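Local coordinates for racemase (Pseudovibrio sp. JE062, PDB 3MKC), which belongs to the mandelate racemase / muconate lactonizing enzyme family of the enolase superfamily, combining an N-terminal domain with a TIM-barrel-like C-terminal domain, at residues 8-13 against 36-41; 81-86 against 113-118. All blocks are in the same frame, centred on the assembly; numbering follows the deposited sequence.

Contact 1 of 2, residues 8-13 against 36-41; sequences AVAPIK and VTDENG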
loop_
_atom_site.group_PDB
_atom_site.type_symbol
_atom_site.label_atom_id
_atom_site.label_comp_id
_atom_site.label_asym_id
_atom_site.label_seq_id
_atom_site.Cartn_x
_atom_site.Cartn_y
_atom_site.Cartn_z
ATOM N N ALA A 8 -8.822 -23.155 19.112
ATOM C CA ALA A 8 -8.497 -21.739 18.970
ATOM C C ALA A 8 -9.094 -21.067 17.731
ATOM O O ALA A 8 -9.302 -19.855 17.719
ATOM C CB ALA A 8 -6.984 -21.558 18.979
ATOM N N VAL A 9 -9.357 -21.838 16.686
ATOM C CA VAL A 9 -9.943 -21.264 15.479
ATOM C C VAL A 9 -11.430 -21.098 15.756
ATOM O O VAL A 9 -12.241 -21.952 15.400
ATOM C CB VAL A 9 -9.729 -22.190 14.267
ATOM C CG1 VAL A 9 -10.235 -21.526 13.002
ATOM C CG2 VAL A 9 -8.262 -22.519 14.138
ATOM N N ALA A 10 -11.775 -19.997 16.415
ATOM C CA ALA A 10 -13.161 -19.711 16.781
ATOM C C ALA A 10 -13.818 -18.760 15.791
ATOM O O ALA A 10 -13.137 -17.984 15.125
ATOM C CB ALA A 10 -13.211 -19.119 18.180
ATOM N N PRO A 11 -15.160 -18.786 15.712
ATOM C CA PRO A 11 -15.909 -17.924 14.793
ATOM C C PRO A 11 -15.790 -16.447 15.120
ATOM O O PRO A 11 -15.563 -16.062 16.270
ATOM C CB PRO A 11 -17.356 -18.409 14.947
ATOM C CG PRO A 11 -17.222 -19.797 15.533
ATOM C CD PRO A 11 -16.080 -19.628 16.491
ATOM N N ILE A 12 -15.954 -15.621 14.094
ATOM C CA ILE A 12 -15.902 -14.175 14.251
ATOM C C ILE A 12 -17.156 -13.747 15.009
ATOM O O ILE A 12 -18.264 -14.153 14.659
ATOM C CB ILE A 12 -15.877 -13.479 12.871
ATOM C CG1 ILE A 12 -14.574 -13.820 12.152
ATOM C CG2 ILE A 12 -16.054 -11.973 13.033
ATOM C CD1 ILE A 12 -14.482 -13.256 10.751
ATOM N N LYS A 13 -16.980 -12.939 16.048
ATOM C CA LYS A 13 -18.114 -12.474 16.838
ATOM C C LYS A 13 -18.539 -11.063 16.441
ATOM O O LYS A 13 -19.731 -10.755 16.381
ATOM C CB LYS A 13 -17.765 -12.503 18.326
ATOM C CG LYS A 13 -18.881 -12.002 19.234
ATOM C CD LYS A 13 -18.467 -12.098 20.690
ATOM C CE LYS A 13 -19.540 -11.575 21.624
ATOM N NZ LYS A 13 -19.150 -11.829 23.041
ATOM N N VAL A 36 -11.546 -7.038 14.136
ATOM C CA VAL A 36 -12.374 -8.234 14.034
ATOM C C VAL A 36 -12.095 -9.077 15.276
ATOM O O VAL A 36 -10.966 -9.505 15.509
ATOM C CB VAL A 36 -12.034 -9.051 12.764
ATOM C CG1 VAL A 36 -12.956 -10.249 12.650
ATOM C CG2 VAL A 36 -12.163 -8.168 11.529
ATOM N N THR A 37 -13.132 -9.311 16.069
ATOM C CA THR A 37 -12.995 -10.069 17.303
ATOM C C THR A 37 -13.688 -11.421 17.234
ATOM O O THR A 37 -14.802 -11.520 16.723
ATOM C CB THR A 37 -13.585 -9.272 18.471
ATOM O OG1 THR A 37 -13.059 -7.939 18.443
ATOM C CG2 THR A 37 -13.227 -9.930 19.800
ATOM N N ASP A 38 -13.036 -12.465 17.741
ATOM C CA ASP A 38 -13.659 -13.783 17.719
ATOM C C ASP A 38 -14.411 -14.036 19.021
ATOM O O ASP A 38 -14.394 -13.204 19.926
ATOM C CB ASP A 38 -12.634 -14.898 17.444
ATOM C CG ASP A 38 -11.696 -15.163 18.612
ATOM O OD1 ASP A 38 -12.007 -14.763 19.752
ATOM O OD2 ASP A 38 -10.643 -15.799 18.383
ATOM N N GLU A 39 -15.067 -15.184 19.111
ATOM C CA GLU A 39 -15.859 -15.515 20.286
ATOM C C GLU A 39 -15.061 -15.736 21.554
ATOM O O GLU A 39 -15.640 -15.880 22.626
ATOM C CB GLU A 39 -16.728 -16.734 19.995
ATOM C CG GLU A 39 -17.480 -16.598 18.690
ATOM C CD GLU A 39 -18.795 -17.342 18.668
ATOM O OE1 GLU A 39 -18.786 -18.588 18.763
ATOM O OE2 GLU A 39 -19.842 -16.664 18.556
ATOM N N ASN A 40 -13.739 -15.766 21.440
ATOM C CA ASN A 40 -12.892 -15.953 22.611
ATOM C C ASN A 40 -12.249 -14.639 23.028
ATOM O O ASN A 40 -11.484 -14.595 23.989
ATOM C CB ASN A 40 -11.799 -16.999 22.347
ATOM C CG ASN A 40 -12.348 -18.413 22.272
ATOM O OD1 ASN A 40 -13.209 -18.798 23.061
ATOM N ND2 ASN A 40 -11.836 -19.199 21.335
ATOM N N GLY A 41 -12.559 -13.568 22.304
ATOM C CA GLY A 41 -12.000 -12.267 22.634
ATOM C C GLY A 41 -10.724 -11.908 21.896
ATOM O O GLY A 41 -10.183 -10.816 22.073
HETATM O O HOH W 1 -9.649 -17.945 19.805
#

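Contact 2 of 2, residues 81-86 against 113-118; sequences IEINAI and ALYDLA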
loop_
_atom_site.group_PDB
_atom_site.type_symbol
_atom_site.label_atom_id
_atom_site.label_comp_id
_atom_site.label_asym_id
_atom_site.label_seq_id
_atom_site.Cartn_x
_atom_site.Cartn_y
_atom_site.Cartn_z
ATOM N N ILE A 81 -9.864 -18.375 9.610
ATOM C CA ILE A 81 -8.909 -19.081 8.768
ATOM C C ILE A 81 -9.334 -19.167 7.295
ATOM O O ILE A 81 -8.487 -19.295 6.417
ATOM C CB ILE A 81 -8.645 -20.509 9.313
ATOM C CG1 ILE A 81 -7.593 -21.219 8.460
ATOM C CG2 ILE A 81 -9.935 -21.322 9.310
ATOM C CD1 ILE A 81 -6.254 -20.517 8.413
ATOM N N GLU A 82 -10.634 -19.090 7.022
ATOM C CA GLU A 82 -11.121 -19.166 5.641
ATOM C C GLU A 82 -11.152 -17.768 5.029
ATOM O O GLU A 82 -12.195 -17.297 4.573
ATOM C CB GLU A 82 -12.527 -19.774 5.602
ATOM C CG GLU A 82 -12.648 -21.102 6.331
ATOM C CD GLU A 82 -13.917 -21.844 5.974
ATOM O OE1 GLU A 82 -15.014 -21.320 6.240
ATOM O OE2 GLU A 82 -13.818 -22.955 5.416
ATOM N N ILE A 83 -9.998 -17.116 5.007
ATOM C CA ILE A 83 -9.905 -15.760 4.485
ATOM C C ILE A 83 -10.344 -15.619 3.039
ATOM O O ILE A 83 -11.043 -14.671 2.693
ATOM C CB ILE A 83 -8.476 -15.215 4.622
ATOM C CG1 ILE A 83 -7.982 -15.446 6.052
ATOM C CG2 ILE A 83 -8.453 -13.733 4.288
ATOM C CD1 ILE A 83 -6.575 -14.948 6.315
ATOM N N ASN A 84 -9.934 -16.561 2.200
ATOM C CA ASN A 84 -10.279 -16.529 0.784
ATOM C C ASN A 84 -11.787 -16.649 0.567
ATOM O O ASN A 84 -12.369 -15.927 -0.247
ATOM C CB ASN A 84 -9.554 -17.663 0.060
ATOM C CG ASN A 84 -9.809 -17.662 -1.431
ATOM O OD1 ASN A 84 -10.568 -18.488 -1.946
ATOM N ND2 ASN A 84 -9.177 -16.733 -2.137
ATOM N N ALA A 85 -12.412 -17.566 1.299
ATOM C CA ALA A 85 -13.848 -17.784 1.175
ATOM C C ALA A 85 -14.657 -16.612 1.725
ATOM O O ALA A 85 -15.682 -16.243 1.159
ATOM C CB ALA A 85 -14.246 -19.075 1.884
ATOM N N ILE A 86 -14.204 -16.029 2.830
ATOM C CA ILE A 86 -14.915 -14.896 3.417
ATOM C C ILE A 86 -14.830 -13.708 2.457
ATOM O O ILE A 86 -15.782 -12.947 2.304
ATOM C CB ILE A 86 -14.319 -14.517 4.778
ATOM C CG1 ILE A 86 -14.453 -15.705 5.734
ATOM C CG2 ILE A 86 -15.035 -13.289 5.341
ATOM C CD1 ILE A 86 -13.717 -15.539 7.040
ATOM N N ALA A 113 -7.427 -7.498 8.491
ATOM C CA ALA A 113 -7.660 -7.882 9.882
ATOM C C ALA A 113 -7.810 -9.392 10.066
ATOM O O ALA A 113 -7.543 -9.920 11.146
ATOM C CB ALA A 113 -8.891 -7.166 10.416
ATOM N N LEU A 114 -8.243 -10.092 9.022
ATOM C CA LEU A 114 -8.401 -11.537 9.124
ATOM C C LEU A 114 -7.046 -12.220 9.173
ATOM O O LEU A 114 -6.878 -13.232 9.845
ATOM C CB LEU A 114 -9.219 -12.078 7.951
ATOM C CG LEU A 114 -10.702 -11.707 7.997
ATOM C CD1 LEU A 114 -11.392 -12.226 6.751
ATOM C CD2 LEU A 114 -11.343 -12.288 9.256
ATOM N N TYR A 115 -6.072 -11.664 8.462
ATOM C CA TYR A 115 -4.739 -12.248 8.477
ATOM C C TYR A 115 -4.153 -12.107 9.875
ATOM O O TYR A 115 -3.439 -12.985 10.352
ATOM C CB TYR A 115 -3.848 -11.554 7.441
ATOM C CG TYR A 115 -4.084 -12.079 6.046
ATOM C CD1 TYR A 115 -3.468 -13.254 5.613
ATOM C CD2 TYR A 115 -4.985 -11.455 5.185
ATOM C CE1 TYR A 115 -3.750 -13.796 4.366
ATOM C CE2 TYR A 115 -5.276 -11.991 3.931
ATOM C CZ TYR A 115 -4.658 -13.162 3.533
ATOM O OH TYR A 115 -4.966 -13.724 2.315
ATOM N N ASP A 116 -4.465 -10.996 10.537
ATOM C CA ASP A 116 -3.957 -10.766 11.882
ATOM C C ASP A 116 -4.663 -11.719 12.839
ATOM O O ASP A 116 -4.021 -12.385 13.648
ATOM C CB ASP A 116 -4.192 -9.308 12.289
ATOM C CG ASP A 116 -3.477 -8.928 13.583
ATOM O OD1 ASP A 116 -2.376 -9.458 13.836
ATOM O OD2 ASP A 116 -4.009 -8.080 14.331
ATOM N N LEU A 117 -5.983 -11.799 12.730
ATOM C CA LEU A 117 -6.758 -12.676 13.599
ATOM C C LEU A 117 -6.435 -14.156 13.394
ATOM O O LEU A 117 -6.150 -14.868 14.357
ATOM C CB LEU A 117 -8.252 -12.433 13.385
ATOM C CG LEU A 117 -9.218 -13.328 14.157
ATOM C CD1 LEU A 117 -8.845 -13.345 15.644
ATOM C CD2 LEU A 117 -10.640 -12.815 13.953
ATOM N N ALA A 118 -6.468 -14.618 12.145
ATOM C CA ALA A 118 -6.185 -16.022 11.844
ATOM C C ALA A 118 -4.800 -16.432 12.337
ATOM O O ALA A 118 -4.609 -17.538 12.848
ATOM C CB ALA A 118 -6.293 -16.271 10.340
#

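Contact 1 of 2, residues 8-13 against 36-41
N40 turns the nitrogen of its side-chain amide to A10, with ND2 3.4 Å from CB, while the E39 side chain runs obliquely across P11, its carboxylate oxygen OE1 3.7 Å from P11 CD. The third flat group, the D38 carboxylate, is approached from above its plane: N40 N donates to OD1 over 2.6 Å, 49° out of that plane, closing an Asx turn within the type I turn D38–G41. V42 N also donates to OD1. On the other oxygen, OD2 accepts from Q121 NE2 and from a water that also donates to A8 O and accepts from N40 ND2.

The backbones meet as antiparallel strands, I12 and D38 forming a non-hydrogen-bonded pair. K13 N donates to T37 O at 2.7 Å, and E39 N to P11 O at 3.0 Å. Next to this pair, a chi1 of -66° puts I12 CG1 beside the backbone N and leaves CG2 anti to it, where CG2 meets V36 CG1 at 3.6 Å.

With four partners, the buried D38 carboxylate holds the start of the turn and, through Q121 and the water, ties it to helix 102-122 and to the chain before strand 12-22. Such a set of donors would probably stabilise its anionic form.

Contact 2 of 2, residues 81-86 against 113-118
I83 of helix 83-93 inserts its side chain between Y115 and L114 of helix 102-122. The two helices pack together in the alpha+beta N-terminal domain, beside its three-stranded antiparallel sheet; in the enolase superfamily this domain caps the barrel.

The aromatic part is a CH-pi contact. I83 CD1 stands 3.5 Å from the centroid of the Y115 ring and only 10° off the ring normal, so the methyl sits over the middle of the face. Its near-equal separations from the ring carbons confirm that centring. The other branch, CG2, reaches the same ring nearer its hydroxyl end, 3.6 Å from Y115 CE2. With chi1 of I83 at -49° and chi2 at -180°, CG1 lies beside the backbone N and CD1 extends beyond it, which spreads the two methyls along the tyrosine.

No hydrogen bond crosses between the two segments. The polar end of the tyrosine is engaged outside them: Y115 OH is hydrogen-bonded to OG1 of T295, on helix 293-306, so the ring that receives I83 is also held at its far end by the C-terminal part of the chain.

The aliphatic contacts come largely from the same side chain. I83 CG1 lies 4.1 Å from L114 CB, the two side chains overlapping antiparallel, and I83 CD1 comes to 4.2 Å from A118 CB. That alanine methyl also meets the chain ahead of the helix, with I81 CA at 4.1 Å from A118 CB. Three residues after I83, about one helical turn, I86 extends the apolar seam: its CG2 branch lies 4.0 Å from L114 CD1.

The two contacts follow one another in sequence, the hairpin first, and their centres lie 11 Å apart. Contact 1 belongs to the hairpin of strands 12-22 and 29-38 in the three-stranded antiparallel sheet; contact 2 joins helices 83-93 and 102-122. Helix 102-122 connects them: V36 CG2 meets A113 CB and I12 CD1 meets L114 CD2, each at 3.6 Å. A second link joins the segment leading into strand 12-22 to the residues just before helix 83-93, V9 CG1 packing on I81 CG2 at 3.7 Å. The hairpin and the helix pair thus touch through apolar side chains within the N-terminal domain, and contact 2 borders the C-terminal domain at T295 of helix 293-306.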